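Local structure of sulfate transporter sulfate transporter family protein (Wolinella succinogenes, 4DGF) at residues G43-I48 against E81-I86; F55-R60 against H71-F76; I86-G91 against K126-T131; S16-P21 against K120-A125. The protein probably carries sulfate or related anions across the membrane as a SulP-family transporter, of which this chain is the STAS domain, a soluble part outside the membrane-spanning region. All coordinates share one frame; numbering follows the deposited sequence.

In the fold
The four contacts lie around a three-stranded parallel sheet, 24-28, 54-58 and 86-90; contacts 2 and 3 pack helices on its strands, and contacts 1 and 4 pack loops on those helices. Contact 2 seats helix 67-83 on strand 54-58, and its centre lies about 4 Å from that of the chain. Contact 1, centred about 11 Å from the centre of contact 2, ties the loop after helix 35-41 to the end of that same helix. Contacts 3 and 4, whose centres lie about 8 Å apart, share helix 118-130. Along the chain, contact 4 spans contacts 1 and 2, while contacts 3 and 4 cross. The sheet is thus sandwiched between helices, the alpha/beta layering of a STAS domain.

Contact 1: G43-I48 against E81-I86; sequences GVLDVI and EKRGTI
Leu45 and Arg83 meet along their aliphatic parts, and this is the compact half of the contact. The two side chains run past each other in opposite directions, bringing Leu45 CD1 to 4.0 Å from Arg83 CG, while the same methyl lies 4.1 Å from Thr85 OG1. Leucine suits a place walled by the methylenes of one neighbour and the small branched side chain of another. Thr85 OG1 is not left wanting a partner beside this methyl, since it is hydrogen-bonded to Pro52 O.

The outer half is polar and faces solvent. Here Asp46 and Arg83 cross at about a right angle, and Asp46 OD1 forms a salt bridge with Arg83 NH2 at 3.0 Å. Carboxylate and guanidinium planes stand 59° apart, so the pair is joined through one oxygen and one nitrogen and not as a flat two-point match. The arginine chain bends at chi2 (-92°), which lets its stem cover Leu45 while its charged end turns to the aspartate. Such a bridge between two exposed residues probably adds less than the apolar half beneath it.

Gly84, with positive phi, ends helix 67-83 in a Schellman motif and turns the chain toward strand 86-90. Leu45 also packs on Ser79 and Cys80 of that helix and on Phe55 of strand 54-58, so the loop after helix 35-41 closes over the junction of helix and sheet.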
loop_
_atom_site.group_PDB
_atom_site.type_symbol
_atom_site.label_atom_id
_atom_site.label_comp_id
_atom_site.label_asym_id
_atom_site.label_seq_id
_atom_site.Cartn_x
_atom_site.Cartn_y
_atom_site.Cartn_z
ATOM N N GLY A 43 -8.550 9.710 2.727
ATOM C CA GLY A 43 -9.671 9.922 1.839
ATOM C C GLY A 43 -9.367 9.686 0.373
ATOM O O GLY A 43 -10.247 9.931 -0.493
ATOM N N VAL A 44 -8.176 9.156 0.051
ATOM C CA VAL A 44 -7.852 8.927 -1.335
ATOM C C VAL A 44 -8.859 8.018 -2.042
ATOM O O VAL A 44 -9.196 8.283 -3.184
ATOM C CB VAL A 44 -6.441 8.331 -1.468
ATOM C CG1 VAL A 44 -6.269 7.632 -2.813
ATOM C CG2 VAL A 44 -5.363 9.482 -1.368
ATOM N N LEU A 45 -9.389 6.973 -1.393
ATOM C CA LEU A 45 -10.351 6.163 -2.125
ATOM C C LEU A 45 -11.700 6.901 -2.313
ATOM O O LEU A 45 -12.439 6.563 -3.191
ATOM C CB LEU A 45 -10.561 4.822 -1.438
ATOM C CG LEU A 45 -9.695 3.618 -1.772
ATOM C CD1 LEU A 45 -10.407 2.448 -1.108
ATOM C CD2 LEU A 45 -9.497 3.292 -3.254
ATOM N N ASP A 46 -12.059 7.891 -1.499
ATOM C CA ASP A 46 -13.321 8.625 -1.774
ATOM C C ASP A 46 -13.182 9.613 -2.958
ATOM O O ASP A 46 -14.203 10.185 -3.367
ATOM C CB ASP A 46 -13.751 9.485 -0.588
ATOM C CG ASP A 46 -13.983 8.666 0.712
ATOM O OD1 ASP A 46 -14.594 7.546 0.638
ATOM O OD2 ASP A 46 -13.548 9.162 1.805
ATOM N N VAL A 47 -11.968 9.844 -3.485
ATOM C CA VAL A 47 -11.844 10.723 -4.675
ATOM C C VAL A 47 -11.369 10.020 -5.954
ATOM O O VAL A 47 -11.065 10.677 -6.935
ATOM C CB VAL A 47 -10.968 11.970 -4.382
ATOM C CG1 VAL A 47 -11.472 12.651 -3.111
ATOM C CG2 VAL A 47 -9.513 11.549 -4.189
ATOM N N ILE A 48 -11.298 8.695 -5.970
ATOM C CA ILE A 48 -11.127 8.012 -7.208
ATOM C C ILE A 48 -12.561 7.661 -7.705
ATOM O O ILE A 48 -13.370 7.119 -6.936
ATOM C CB ILE A 48 -10.304 6.755 -7.030
ATOM C CG1 ILE A 48 -8.909 7.122 -6.508
ATOM C CG2 ILE A 48 -10.240 6.012 -8.354
ATOM C CD1 ILE A 48 -8.060 5.901 -6.151
ATOM N N GLU A 81 -11.708 -1.877 2.459
ATOM C CA GLU A 81 -12.678 -2.935 2.685
ATOM C C GLU A 81 -14.077 -2.483 2.424
ATOM O O GLU A 81 -14.831 -3.272 1.828
ATOM C CB GLU A 81 -12.671 -3.364 4.147
ATOM C CG GLU A 81 -11.361 -3.883 4.632
ATOM C CD GLU A 81 -11.570 -4.481 6.036
ATOM O OE1 GLU A 81 -11.400 -5.730 6.190
ATOM O OE2 GLU A 81 -11.943 -3.696 6.970
ATOM N N LYS A 82 -14.432 -1.238 2.798
ATOM C CA LYS A 82 -15.743 -0.694 2.454
ATOM C C LYS A 82 -16.005 -0.602 0.966
ATOM O O LYS A 82 -17.168 -0.549 0.558
ATOM C CB LYS A 82 -15.993 0.709 3.052
ATOM C CG LYS A 82 -16.160 0.652 4.595
ATOM C CD LYS A 82 -16.360 1.992 5.286
ATOM C CE LYS A 82 -16.575 1.878 6.805
ATOM N NZ LYS A 82 -16.653 3.281 7.371
ATOM N N ARG A 83 -14.951 -0.449 0.175
ATOM C CA ARG A 83 -15.110 -0.395 -1.312
ATOM C C ARG A 83 -14.847 -1.693 -2.034
ATOM O O ARG A 83 -14.931 -1.695 -3.277
ATOM C CB ARG A 83 -14.124 0.630 -1.871
ATOM C CG ARG A 83 -14.398 2.056 -1.393
ATOM C CD ARG A 83 -15.304 2.781 -2.364
ATOM N NE ARG A 83 -15.496 4.168 -1.957
ATOM C CZ ARG A 83 -16.441 4.551 -1.089
ATOM N NH1 ARG A 83 -17.243 3.643 -0.536
ATOM N NH2 ARG A 83 -16.582 5.837 -0.769
ATOM N N GLY A 84 -14.530 -2.783 -1.305
ATOM C CA GLY A 84 -14.188 -4.093 -1.907
ATOM C C GLY A 84 -12.895 -4.008 -2.733
ATOM O O GLY A 84 -12.700 -4.754 -3.802
ATOM N N THR A 85 -12.043 -3.047 -2.346
ATOM C CA THR A 85 -10.701 -2.922 -2.917
ATOM C C THR A 85 -9.720 -3.744 -2.109
ATOM O O THR A 85 -9.746 -3.647 -0.892
ATOM C CB THR A 85 -10.228 -1.434 -2.844
ATOM O OG1 THR A 85 -11.129 -0.649 -3.675
ATOM C CG2 THR A 85 -8.768 -1.295 -3.383
ATOM N N ILE A 86 -8.827 -4.475 -2.777
ATOM C CA ILE A 86 -7.808 -5.224 -2.045
ATOM C C ILE A 86 -6.542 -4.319 -1.894
ATOM O O ILE A 86 -5.926 -3.966 -2.881
ATOM C CB ILE A 86 -7.463 -6.524 -2.802
ATOM C CG1 ILE A 86 -8.701 -7.448 -2.793
ATOM C CG2 ILE A 86 -6.276 -7.190 -2.096
ATOM C CD1 ILE A 86 -8.649 -8.659 -3.742
#

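Contact 2: F55-R60 against H71-F76; sequences FILRMR and HALWEF
Strand 55-58 and helix 71-76 approach most closely in backbone at Leu57 and Leu73, whose CA atoms are 9.8 Å apart, a gap that side chains from both elements fill. Phe55 and Leu57, alternate residues of the strand, point toward the helix, whereas Ile56 between them points away.

The two phenylalanines form a T-shaped (edge-to-face) pair. Phe76 brings its far edge against one face of Phe55, with CZ of Phe76 standing 3.5 Å above the plane of the Phe55 ring and over its centre. The ring centroids of Phe55 and Phe76 are 4.8 Å apart and their planes are inclined at 63°. Phe76 has CG anti to the backbone N (chi1 -174°), which sends its ring outward from the helix to the sheet. Beside this pair, Leu57 CD2 touches Leu73 CD1 at 3.7 Å; the branched leucine ends suit a buried place where two methyls meet from strand and helix. Replacing Phe55 by an alanine would probably open a gap under the edge of Phe76 and leave that ring freer to turn.

Strand 54-58, helix 67-83 and strand 86-90 make a beta-alpha-beta unit, and Leu87 of the third element also packs on Phe76. All four touching residues are buried and hydrocarbon, so the contact depends on shape and exclusion of water, with a modest electrostatic term from ring hydrogens directed at a pi face.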
loop_
_atom_site.group_PDB
_atom_site.type_symbol
_atom_site.label_atom_id
_atom_site.label_comp_id
_atom_site.label_asym_id
_atom_site.label_seq_id
_atom_site.Cartn_x
_atom_site.Cartn_y
_atom_site.Cartn_z
ATOM N N PHE A 55 -5.180 -1.949 -4.775
ATOM C CA PHE A 55 -4.504 -0.731 -4.507
ATOM C C PHE A 55 -3.171 -1.132 -3.917
ATOM O O PHE A 55 -3.163 -1.833 -2.866
ATOM C CB PHE A 55 -5.342 0.155 -3.503
ATOM C CG PHE A 55 -4.885 1.529 -3.347
ATOM C CD1 PHE A 55 -5.601 2.575 -3.944
ATOM C CD2 PHE A 55 -3.689 1.778 -2.655
ATOM C CE1 PHE A 55 -5.072 3.911 -3.906
ATOM C CE2 PHE A 55 -3.242 3.123 -2.497
ATOM C CZ PHE A 55 -3.967 4.170 -3.138
ATOM N N ILE A 56 -2.083 -0.627 -4.521
ATOM C CA ILE A 56 -0.752 -0.947 -4.022
ATOM C C ILE A 56 -0.215 0.304 -3.374
ATOM O O ILE A 56 -0.062 1.353 -4.008
ATOM C CB ILE A 56 0.187 -1.435 -5.153
ATOM C CG1 ILE A 56 -0.458 -2.607 -5.884
ATOM C CG2 ILE A 56 1.603 -1.776 -4.549
ATOM C CD1 ILE A 56 0.364 -3.234 -6.970
ATOM N N LEU A 57 0.154 0.176 -2.100
ATOM C CA LEU A 57 0.815 1.283 -1.458
ATOM C C LEU A 57 2.311 0.960 -1.451
ATOM O O LEU A 57 2.726 -0.111 -0.834
ATOM C CB LEU A 57 0.269 1.308 -0.023
ATOM C CG LEU A 57 0.509 2.564 0.680
ATOM C CD1 LEU A 57 -0.235 3.771 0.094
ATOM C CD2 LEU A 57 -0.043 2.382 2.113
ATOM N N ARG A 58 3.075 1.739 -2.218
ATOM C CA ARG A 58 4.474 1.549 -2.325
ATOM C C ARG A 58 5.216 2.167 -1.168
ATOM O O ARG A 58 5.217 3.443 -1.029
ATOM C CB ARG A 58 5.092 2.130 -3.672
ATOM C CG ARG A 58 4.513 1.341 -4.852
ATOM C CD ARG A 58 5.293 1.585 -6.129
ATOM N NE ARG A 58 6.672 1.048 -6.008
ATOM C CZ ARG A 58 7.617 1.111 -6.936
ATOM N NH1 ARG A 58 7.378 1.647 -8.160
ATOM N NH2 ARG A 58 8.772 0.522 -6.674
HETATM N N MSE A 59 5.974 1.333 -0.470
HETATM C CA MSE A 59 6.534 1.774 0.825
HETATM C C MSE A 59 8.037 1.612 0.817
HETATM O O MSE A 59 8.651 1.552 1.880
HETATM C CB MSE A 59 5.839 0.978 1.974
HETATM C CG MSE A 59 4.305 1.160 1.974
HETATM SE SE MSE A 59 3.528 0.418 3.602
HETATM C CE MSE A 59 3.743 2.051 4.756
ATOM N N ARG A 60 8.665 1.534 -0.354
ATOM C CA ARG A 60 10.165 1.405 -0.359
ATOM C C ARG A 60 10.929 2.566 0.229
ATOM O O ARG A 60 12.108 2.395 0.657
ATOM C CB ARG A 60 10.708 1.192 -1.816
ATOM C CG ARG A 60 10.292 2.366 -2.736
ATOM C CD ARG A 60 10.830 2.020 -4.166
ATOM N NE ARG A 60 10.371 3.033 -5.110
ATOM C CZ ARG A 60 10.961 3.299 -6.285
ATOM N NH1 ARG A 60 12.067 2.637 -6.630
ATOM N NH2 ARG A 60 10.456 4.231 -7.104
ATOM N N HIS A 71 -2.323 5.482 12.273
ATOM C CA HIS A 71 -3.769 5.673 12.279
ATOM C C HIS A 71 -4.328 5.887 10.868
ATOM O O HIS A 71 -5.332 5.301 10.484
ATOM C CB HIS A 71 -4.125 6.858 13.166
ATOM C CG HIS A 71 -5.596 7.159 13.165
ATOM N ND1 HIS A 71 -6.105 8.189 12.475
ATOM C CD2 HIS A 71 -6.667 6.463 13.737
ATOM C CE1 HIS A 71 -7.511 8.186 12.654
ATOM N NE2 HIS A 71 -7.817 7.129 13.409
ATOM N N ALA A 72 -3.605 6.649 10.056
ATOM C CA ALA A 72 -4.056 6.898 8.693
ATOM C C ALA A 72 -4.044 5.570 7.897
ATOM O O ALA A 72 -4.980 5.332 7.036
ATOM C CB ALA A 72 -3.082 7.888 8.068
ATOM N N LEU A 73 -3.030 4.721 8.117
ATOM C CA LEU A 73 -2.919 3.482 7.364
ATOM C C LEU A 73 -4.078 2.521 7.757
ATOM O O LEU A 73 -4.665 1.922 6.856
ATOM C CB LEU A 73 -1.530 2.911 7.551
ATOM C CG LEU A 73 -1.312 1.535 6.976
ATOM C CD1 LEU A 73 -1.423 1.582 5.437
ATOM C CD2 LEU A 73 0.130 1.073 7.330
ATOM N N TRP A 74 -4.488 2.499 9.016
ATOM C CA TRP A 74 -5.621 1.669 9.467
ATOM C C TRP A 74 -6.894 2.183 8.819
ATOM O O TRP A 74 -7.755 1.352 8.336
ATOM C CB TRP A 74 -5.954 1.814 10.973
ATOM C CG TRP A 74 -5.125 0.948 11.860
ATOM C CD1 TRP A 74 -4.151 1.329 12.788
ATOM C CD2 TRP A 74 -5.183 -0.487 11.974
ATOM N NE1 TRP A 74 -3.662 0.246 13.448
ATOM C CE2 TRP A 74 -4.186 -0.859 13.001
ATOM C CE3 TRP A 74 -5.950 -1.497 11.368
ATOM C CZ2 TRP A 74 -3.968 -2.197 13.403
ATOM C CZ3 TRP A 74 -5.698 -2.814 11.754
ATOM C CH2 TRP A 74 -4.732 -3.156 12.754
ATOM N N GLU A 75 -7.086 3.498 8.830
ATOM C CA GLU A 75 -8.339 3.999 8.277
ATOM C C GLU A 75 -8.331 3.836 6.747
ATOM O O GLU A 75 -9.373 3.676 6.146
ATOM C CB GLU A 75 -8.614 5.439 8.712
ATOM C CG GLU A 75 -7.919 6.453 7.850
ATOM C CD GLU A 75 -8.405 7.892 8.078
ATOM O OE1 GLU A 75 -9.660 8.114 8.036
ATOM O OE2 GLU A 75 -7.519 8.788 8.268
ATOM N N PHE A 76 -7.155 3.809 6.113
ATOM C CA PHE A 76 -7.137 3.592 4.717
ATOM C C PHE A 76 -7.532 2.143 4.385
ATOM O O PHE A 76 -8.273 1.893 3.394
ATOM C CB PHE A 76 -5.763 3.930 4.114
ATOM C CG PHE A 76 -5.764 3.849 2.623
ATOM C CD1 PHE A 76 -6.414 4.781 1.866
ATOM C CD2 PHE A 76 -5.126 2.802 1.988
ATOM C CE1 PHE A 76 -6.451 4.676 0.474
ATOM C CE2 PHE A 76 -5.158 2.684 0.588
ATOM C CZ PHE A 76 -5.865 3.600 -0.152
#

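Contact 3: I86-G91 against K126-T131; sequences ILLLSG and KLLVET
Ile86 and Leu128 reach toward each other tip to tip, one from the strand and one from the helix. Leu128 CD1 is the atom most engaged: it sits 3.9 Å from Ile86 CG2 and 4.0 Å from Ile86 CD1, between the two branches of the isoleucine. Leu128 CD2 adds a touch of 4.1 Å on Ile86 CD1. A beta-branched residue serves well here because its two arms offer a shallow notch. Leu128 has CG anti to the carbonyl carbon (chi1 -68°), which directs its fork from the helix at the strand. Leu88, two residues along on the same side of the strand, makes a looser contact through CD2, 4.4 Å from Leu128 CD1.

The last helical turn is secured on its own account. Lys126 NZ and Glu130 OE2, one turn apart, form a salt bridge at 2.7 Å, and Thr131 OG1 donates to Leu127 O from above the carbonyl plane; that oxygen also accepts from Thr131 N.

Leu88 meets Tyr124 and Ala125 one turn earlier, which extends the apolar seam. A carboxy-terminal helix laid by its apolar side on a parallel sheet, across from helix 67-83, belongs to the layered alpha/beta fold of STAS domains.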
loop_
_atom_site.group_PDB
_atom_site.type_symbol
_atom_site.label_atom_id
_atom_site.label_comp_id
_atom_site.label_asym_id
_atom_site.label_seq_id
_atom_site.Cartn_x
_atom_site.Cartn_y
_atom_site.Cartn_z
ATOM N N ILE A 86 -8.827 -4.475 -2.777
ATOM C CA ILE A 86 -7.808 -5.224 -2.045
ATOM C C ILE A 86 -6.542 -4.319 -1.894
ATOM O O ILE A 86 -5.926 -3.966 -2.881
ATOM C CB ILE A 86 -7.463 -6.524 -2.802
ATOM C CG1 ILE A 86 -8.701 -7.448 -2.793
ATOM C CG2 ILE A 86 -6.276 -7.190 -2.096
ATOM C CD1 ILE A 86 -8.649 -8.659 -3.742
ATOM N N LEU A 87 -6.139 -4.061 -0.660
ATOM C CA LEU A 87 -4.899 -3.333 -0.364
ATOM C C LEU A 87 -3.699 -4.307 -0.314
ATOM O O LEU A 87 -3.780 -5.327 0.340
ATOM C CB LEU A 87 -5.056 -2.629 0.998
ATOM C CG LEU A 87 -3.923 -1.682 1.399
ATOM C CD1 LEU A 87 -3.680 -0.620 0.324
ATOM C CD2 LEU A 87 -4.192 -1.013 2.778
ATOM N N LEU A 88 -2.629 -3.966 -1.044
ATOM C CA LEU A 88 -1.316 -4.643 -0.975
ATOM C C LEU A 88 -0.266 -3.553 -0.512
ATOM O O LEU A 88 -0.366 -2.386 -0.837
ATOM C CB LEU A 88 -0.858 -5.199 -2.314
ATOM C CG LEU A 88 -1.915 -6.111 -3.023
ATOM C CD1 LEU A 88 -1.371 -6.594 -4.367
ATOM C CD2 LEU A 88 -2.330 -7.320 -2.141
ATOM N N LEU A 89 0.678 -3.999 0.272
ATOM C CA LEU A 89 1.873 -3.134 0.526
ATOM C C LEU A 89 3.051 -3.695 -0.197
ATOM O O LEU A 89 3.241 -4.915 -0.179
ATOM C CB LEU A 89 2.238 -3.110 2.027
ATOM C CG LEU A 89 1.056 -3.058 2.934
ATOM C CD1 LEU A 89 1.679 -3.097 4.343
ATOM C CD2 LEU A 89 0.284 -1.732 2.729
ATOM N N SER A 90 3.858 -2.860 -0.859
ATOM C CA SER A 90 5.071 -3.374 -1.479
ATOM C C SER A 90 6.230 -2.588 -0.885
ATOM O O SER A 90 6.028 -1.491 -0.291
ATOM C CB SER A 90 5.081 -3.204 -3.001
ATOM O OG SER A 90 5.058 -1.850 -3.397
ATOM N N GLY A 91 7.421 -3.128 -1.113
ATOM C CA GLY A 91 8.687 -2.483 -0.724
ATOM C C GLY A 91 8.811 -2.355 0.807
ATOM O O GLY A 91 9.471 -1.443 1.301
ATOM N N LYS A 126 -1.908 -8.808 -10.451
ATOM C CA LYS A 126 -2.285 -9.315 -11.732
ATOM C C LYS A 126 -3.158 -10.564 -11.548
ATOM O O LYS A 126 -4.185 -10.711 -12.214
ATOM C CB LYS A 126 -1.025 -9.627 -12.573
ATOM C CG LYS A 126 -1.391 -10.151 -14.002
ATOM C CD LYS A 126 -0.216 -10.044 -14.949
ATOM C CE LYS A 126 -0.647 -10.323 -16.413
ATOM N NZ LYS A 126 -0.792 -11.814 -16.491
ATOM N N LEU A 127 -2.753 -11.439 -10.657
ATOM C CA LEU A 127 -3.466 -12.704 -10.406
ATOM C C LEU A 127 -4.864 -12.385 -9.866
ATOM O O LEU A 127 -5.881 -12.905 -10.356
ATOM C CB LEU A 127 -2.620 -13.572 -9.487
ATOM C CG LEU A 127 -3.142 -14.923 -8.953
ATOM C CD1 LEU A 127 -1.889 -15.661 -8.490
ATOM C CD2 LEU A 127 -4.081 -14.785 -7.744
ATOM N N LEU A 128 -4.944 -11.385 -8.996
ATOM C CA LEU A 128 -6.194 -10.995 -8.379
ATOM C C LEU A 128 -7.134 -10.430 -9.380
ATOM O O LEU A 128 -8.345 -10.668 -9.280
ATOM C CB LEU A 128 -6.000 -9.956 -7.238
ATOM C CG LEU A 128 -5.305 -10.469 -6.010
ATOM C CD1 LEU A 128 -4.990 -9.244 -5.127
ATOM C CD2 LEU A 128 -6.091 -11.540 -5.249
ATOM N N VAL A 129 -6.644 -9.576 -10.281
ATOM C CA VAL A 129 -7.526 -8.987 -11.300
ATOM C C VAL A 129 -8.007 -10.099 -12.272
ATOM O O VAL A 129 -9.173 -10.186 -12.515
ATOM C CB VAL A 129 -6.908 -7.752 -12.035
ATOM C CG1 VAL A 129 -7.822 -7.350 -13.197
ATOM C CG2 VAL A 129 -6.780 -6.592 -11.054
ATOM N N GLU A 130 -7.098 -10.968 -12.735
ATOM C CA GLU A 130 -7.423 -12.159 -13.594
ATOM C C GLU A 130 -8.545 -13.012 -12.982
ATOM O O GLU A 130 -9.391 -13.531 -13.698
ATOM C CB GLU A 130 -6.189 -13.067 -13.695
ATOM C CG GLU A 130 -5.187 -12.589 -14.714
ATOM C CD GLU A 130 -3.803 -13.215 -14.600
ATOM O OE1 GLU A 130 -3.454 -14.019 -13.650
ATOM O OE2 GLU A 130 -3.031 -12.864 -15.505
ATOM N N THR A 131 -8.540 -13.164 -11.656
ATOM C CA THR A 131 -9.442 -14.101 -10.949
ATOM C C THR A 131 -10.528 -13.416 -10.112
ATOM O O THR A 131 -11.136 -12.433 -10.545
ATOM C CB THR A 131 -8.672 -15.046 -10.011
ATOM O OG1 THR A 131 -8.077 -14.280 -8.956
ATOM C CG2 THR A 131 -7.594 -15.877 -10.750
#

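Contact 4: S16-P21 against K120-A125; sequences SKKVVP and KALAYA
Leu122 is the residue of helix 118-130 that carries the contact with segment 16-21, at the side of the STAS alpha/beta fold where the chain enters strand 24-28. Its two methyls divide the work. CD1 presses on the first carbon of a lysine side chain, with Leu122 CD1 3.5 Å from Lys18 CB, and also lies 4.0 Å from Val19 O. Leu122 CD2 turns to the other end of the segment, 4.0 Å from Pro21 CD and 4.3 Å from Val20 CG1. A forked leucine can thus touch several residues of an extended chain from one helix position, and the proline ring gives it a rigid apolar surface.

In the next shell, the charged end of Lys18 leaves Leu122, so its stem packs on the helix residue while its ammonium group forms salt bridges with Asp119 of the helix and Asp13 of the N-terminal segment. Leu122 is backed by Ile26 and Ile56 of the sheet, while Val20 also packs on Ile26. Small Ala125, one turn on, lets the helix lie close to Val24 and Val54.

The path of Lys18 accounts for its double role: the bend at chi2 (-74°) leads the outer methylenes away, whereas Lys18 CG, set beside the backbone N (chi1 -48°), lies 4.0 Å from Leu122 CD1.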
loop_
_atom_site.group_PDB
_atom_site.type_symbol
_atom_site.label_atom_id
_atom_site.label_comp_id
_atom_site.label_asym_id
_atom_site.label_seq_id
_atom_site.Cartn_x
_atom_site.Cartn_y
_atom_site.Cartn_z
ATOM N N SER A 16 6.868 3.676 -13.594
ATOM C CA SER A 16 6.823 3.916 -15.069
ATOM C C SER A 16 7.574 2.778 -15.800
ATOM O O SER A 16 7.360 2.595 -17.005
ATOM C CB SER A 16 7.414 5.268 -15.430
ATOM O OG SER A 16 8.774 5.305 -15.120
ATOM N N LYS A 17 8.403 2.011 -15.095
ATOM C CA LYS A 17 9.162 0.917 -15.758
ATOM C C LYS A 17 8.403 -0.364 -15.697
ATOM O O LYS A 17 8.877 -1.374 -16.232
ATOM C CB LYS A 17 10.516 0.634 -15.104
ATOM C CG LYS A 17 11.417 1.800 -14.834
ATOM C CD LYS A 17 12.022 2.352 -16.074
ATOM C CE LYS A 17 12.747 3.613 -15.620
ATOM N NZ LYS A 17 12.693 4.650 -16.687
ATOM N N LYS A 18 7.279 -0.401 -14.965
ATOM C CA LYS A 18 6.505 -1.631 -14.757
ATOM C C LYS A 18 5.264 -1.760 -15.608
ATOM O O LYS A 18 4.746 -0.751 -16.114
ATOM C CB LYS A 18 6.128 -1.811 -13.236
ATOM C CG LYS A 18 7.314 -1.606 -12.305
ATOM C CD LYS A 18 8.299 -2.772 -12.329
ATOM C CE LYS A 18 9.516 -2.334 -11.522
ATOM N NZ LYS A 18 10.614 -3.340 -11.721
ATOM N N VAL A 19 4.778 -2.995 -15.748
ATOM C CA VAL A 19 3.488 -3.243 -16.415
ATOM C C VAL A 19 2.384 -3.332 -15.390
ATOM O O VAL A 19 2.352 -4.249 -14.544
ATOM C CB VAL A 19 3.535 -4.527 -17.266
ATOM C CG1 VAL A 19 2.152 -4.865 -17.778
ATOM C CG2 VAL A 19 4.489 -4.330 -18.438
ATOM N N VAL A 20 1.603 -2.261 -15.333
ATOM C CA VAL A 20 0.557 -2.159 -14.315
ATOM C C VAL A 20 -0.771 -2.529 -14.860
ATOM O O VAL A 20 -1.287 -1.870 -15.784
ATOM C CB VAL A 20 0.512 -0.764 -13.636
ATOM C CG1 VAL A 20 -0.531 -0.789 -12.559
ATOM C CG2 VAL A 20 1.889 -0.351 -13.111
ATOM N N PRO A 21 -1.334 -3.636 -14.384
ATOM C CA PRO A 21 -2.618 -4.028 -14.936
ATOM C C PRO A 21 -3.671 -2.964 -14.820
ATOM O O PRO A 21 -3.649 -2.170 -13.843
ATOM C CB PRO A 21 -3.005 -5.302 -14.134
ATOM C CG PRO A 21 -1.710 -5.750 -13.455
ATOM C CD PRO A 21 -0.885 -4.516 -13.294
ATOM N N LYS A 120 6.805 -8.322 -6.962
ATOM C CA LYS A 120 5.995 -9.365 -6.352
ATOM C C LYS A 120 4.596 -8.847 -6.129
ATOM O O LYS A 120 3.667 -9.631 -6.271
ATOM C CB LYS A 120 6.578 -9.751 -4.968
ATOM C CG LYS A 120 8.025 -10.170 -5.059
ATOM C CD LYS A 120 8.615 -10.545 -3.692
ATOM C CE LYS A 120 10.011 -11.120 -3.999
ATOM N NZ LYS A 120 10.917 -10.862 -2.865
ATOM N N ALA A 121 4.454 -7.573 -5.637
ATOM C CA ALA A 121 3.093 -7.132 -5.405
ATOM C C ALA A 121 2.292 -7.116 -6.738
ATOM O O ALA A 121 1.065 -7.342 -6.792
ATOM C CB ALA A 121 3.075 -5.757 -4.703
ATOM N N LEU A 122 2.965 -6.668 -7.781
ATOM C CA LEU A 122 2.315 -6.594 -9.088
ATOM C C LEU A 122 1.910 -7.967 -9.637
ATOM O O LEU A 122 0.794 -8.121 -10.256
ATOM C CB LEU A 122 3.200 -5.939 -10.145
ATOM C CG LEU A 122 3.109 -4.410 -10.082
ATOM C CD1 LEU A 122 4.180 -3.759 -10.999
ATOM C CD2 LEU A 122 1.740 -3.754 -10.355
ATOM N N ALA A 123 2.815 -8.888 -9.468
ATOM C CA ALA A 123 2.492 -10.305 -9.862
ATOM C C ALA A 123 1.205 -10.758 -9.165
ATOM O O ALA A 123 0.341 -11.347 -9.780
ATOM C CB ALA A 123 3.625 -11.213 -9.500
ATOM N N TYR A 124 1.109 -10.549 -7.826
ATOM C CA TYR A 124 -0.110 -10.836 -7.138
ATOM C C TYR A 124 -1.365 -10.038 -7.524
ATOM O O TYR A 124 -2.478 -10.562 -7.566
ATOM C CB TYR A 124 0.190 -10.737 -5.634
ATOM C CG TYR A 124 -0.800 -11.366 -4.748
ATOM C CD1 TYR A 124 -1.051 -12.761 -4.848
ATOM C CD2 TYR A 124 -1.482 -10.647 -3.773
ATOM C CE1 TYR A 124 -1.954 -13.378 -3.990
ATOM C CE2 TYR A 124 -2.365 -11.277 -2.844
ATOM C CZ TYR A 124 -2.589 -12.641 -2.989
ATOM O OH TYR A 124 -3.472 -13.308 -2.161
ATOM N N ALA A 125 -1.236 -8.731 -7.671
ATOM C CA ALA A 125 -2.264 -7.911 -8.189
ATOM C C ALA A 125 -2.797 -8.418 -9.562
ATOM O O ALA A 125 -3.974 -8.459 -9.770
ATOM C CB ALA A 125 -1.718 -6.465 -8.377
#